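Local coordinates for putative flagella-related protein H (Methanocaldococcus jannaschii DSM 2661, PDB 4WIA) that probably binds ATP and magnesium as an accessory component of the archaellum, the rotating swimming filament of archaea, at residues Val42-Leu47 with Ile158-Val163. Residues are numbered along the deposited sequence; the frame is centred on the assembly and turned at random.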
loop_
_atom_site.group_PDB
_atom_site.type_symbol
_atom_site.label_atom_id
_atom_site.label_comp_id
_atom_site.label_asym_id
_atom_site.label_seq_id
_atom_site.Cartn_x
_atom_site.Cartn_y
_atom_site.Cartn_z
ATOM N N VAL A 42 22.387 3.153 -5.956
ATOM C CA VAL A 42 21.053 2.923 -6.578
ATOM C C VAL A 42 20.312 1.750 -5.940
ATOM O O VAL A 42 19.127 1.800 -5.706
ATOM C CB VAL A 42 21.171 2.731 -8.089
ATOM C CG1 VAL A 42 19.863 2.259 -8.654
ATOM C CG2 VAL A 42 21.555 4.036 -8.746
ATOM N N LEU A 43 21.056 0.728 -5.544
ATOM C CA LEU A 43 20.453 -0.394 -4.860
ATOM C C LEU A 43 19.912 0.012 -3.529
ATOM O O LEU A 43 18.815 -0.414 -3.168
ATOM C CB LEU A 43 21.490 -1.460 -4.665
ATOM C CG LEU A 43 21.032 -2.876 -4.453
ATOM C CD1 LEU A 43 20.130 -3.347 -5.595
ATOM C CD2 LEU A 43 22.246 -3.786 -4.326
ATOM N N CYS A 44 20.660 0.869 -2.783
ATOM C CA CYS A 44 20.161 1.370 -1.491
ATOM C C CYS A 44 18.935 2.173 -1.683
ATOM O O CYS A 44 18.027 2.134 -0.892
ATOM C CB CYS A 44 21.228 2.275 -0.788
ATOM S SG CYS A 44 22.656 1.357 -0.176
ATOM N N GLN A 45 18.925 2.928 -2.772
ATOM C CA GLN A 45 17.790 3.813 -3.117
ATOM C C GLN A 45 16.529 3.039 -3.461
ATOM O O GLN A 45 15.456 3.384 -2.976
ATOM C CB GLN A 45 18.211 4.734 -4.242
ATOM C CG GLN A 45 19.129 5.810 -3.736
ATOM C CD GLN A 45 20.055 6.399 -4.776
ATOM O OE1 GLN A 45 19.851 6.287 -5.995
ATOM N NE2 GLN A 45 21.094 7.105 -4.275
ATOM N N ARG A 46 16.685 1.961 -4.246
ATOM C CA ARG A 46 15.564 1.053 -4.547
ATOM C C ARG A 46 15.026 0.424 -3.260
ATOM O O ARG A 46 13.792 0.327 -3.052
ATOM C CB ARG A 46 15.997 -0.047 -5.516
ATOM C CG ARG A 46 15.093 -1.290 -5.543
ATOM C CD ARG A 46 13.715 -0.962 -6.115
ATOM N NE ARG A 46 12.823 -2.126 -6.144
ATOM C CZ ARG A 46 12.110 -2.581 -5.117
ATOM N NH1 ARG A 46 12.202 -2.021 -3.924
ATOM N NH2 ARG A 46 11.298 -3.604 -5.286
ATOM N N LEU A 47 15.942 -0.041 -2.420
ATOM C CA LEU A 47 15.485 -0.654 -1.157
ATOM C C LEU A 47 14.751 0.356 -0.299
ATOM O O LEU A 47 13.676 0.082 0.227
ATOM C CB LEU A 47 16.670 -1.252 -0.419
ATOM C CG LEU A 47 17.195 -2.499 -1.136
ATOM C CD1 LEU A 47 18.514 -2.955 -0.544
ATOM C CD2 LEU A 47 16.177 -3.647 -1.094
ATOM N N ILE A 158 16.783 -2.857 10.700
ATOM C CA ILE A 158 17.587 -3.270 9.601
ATOM C C ILE A 158 18.635 -2.221 9.314
ATOM O O ILE A 158 18.305 -1.077 9.253
ATOM C CB ILE A 158 16.703 -3.457 8.345
ATOM C CG1 ILE A 158 15.826 -4.683 8.552
ATOM C CG2 ILE A 158 17.568 -3.629 7.102
ATOM C CD1 ILE A 158 14.599 -4.742 7.659
ATOM N N ILE A 159 19.882 -2.641 9.113
ATOM C CA ILE A 159 20.936 -1.723 8.735
ATOM C C ILE A 159 21.584 -2.109 7.420
ATOM O O ILE A 159 21.851 -3.262 7.169
ATOM C CB ILE A 159 22.001 -1.608 9.851
ATOM C CG1 ILE A 159 21.376 -0.913 11.038
ATOM C CG2 ILE A 159 23.209 -0.807 9.394
ATOM C CD1 ILE A 159 22.242 -0.868 12.267
ATOM N N ILE A 160 21.864 -1.112 6.590
ATOM C CA ILE A 160 22.401 -1.364 5.299
ATOM C C ILE A 160 23.568 -0.418 5.104
ATOM O O ILE A 160 23.356 0.767 5.178
ATOM C CB ILE A 160 21.304 -1.072 4.195
ATOM C CG1 ILE A 160 20.044 -1.889 4.450
ATOM C CG2 ILE A 160 21.850 -1.391 2.828
ATOM C CD1 ILE A 160 18.873 -1.631 3.487
ATOM N N CYS A 161 24.759 -0.936 4.775
ATOM C CA CYS A 161 25.910 -0.103 4.467
ATOM C C CYS A 161 26.501 -0.425 3.114
ATOM O O CYS A 161 26.531 -1.573 2.678
ATOM C CB CYS A 161 27.025 -0.326 5.460
ATOM S SG CYS A 161 26.633 -0.193 7.215
ATOM N N THR A 162 27.037 0.591 2.456
ATOM C CA THR A 162 27.890 0.342 1.315
ATOM C C THR A 162 29.374 0.449 1.716
ATOM O O THR A 162 29.744 1.261 2.546
ATOM C CB THR A 162 27.580 1.293 0.174
ATOM O OG1 THR A 162 27.941 2.612 0.545
ATOM C CG2 THR A 162 26.064 1.270 -0.149
ATOM N N VAL A 163 30.188 -0.345 1.038
ATOM C CA VAL A 163 31.586 -0.410 1.266
ATOM C C VAL A 163 32.307 -0.366 -0.075
ATOM O O VAL A 163 32.010 -1.180 -0.964
ATOM C CB VAL A 163 31.898 -1.754 1.925
ATOM C CG1 VAL A 163 33.411 -2.015 1.953
ATOM C CG2 VAL A 163 31.307 -1.823 3.316
#
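Cys-44 packs on Ile-160 and Thr-162, and Leu-47 on Ile-160, in a buried, apolar helix-on-sheet contact at the centre of a KaiC-like P-loop NTPase fold. Helix 40-53, whose first residues probably complete the Walker A motif, lies over one face of the mixed sheet and runs nearly antiparallel to strand 158-163, at 164°, with the axes 9.8 Å apart. The strand sits between 123-127 and 29-33, so Ile-125 and Ile-32 continue the same apolar floor beside Ile-160. Alternation along the strand turns Ile-160 and Thr-162 toward the helix, while Cys-161 between them faces the other side of the sheet, on Phe-126 and Ile-129. On the helix, Cys-44 and Leu-47 lie one turn apart; Leu-47 CD1 meets Ile-160 CD1 at 4.3 Å, methyl to methyl. Thr-162 OG1, between backbone N and carbonyl carbon (chi1 67°), hydrogen-bonds to Asp-127 OD1. Its side chain is about 4 Å from those of Lys-40 and from a bound sulfate, consistent with a nucleotide phosphate site at this end. Cys-44 SG, beside its own backbone N (chi1 -70°), reaches toward the strand, 4.2 Å from Ile-160 CG2 and in tight contact, 3.4 Å, with the Thr-162 CG2 methyl.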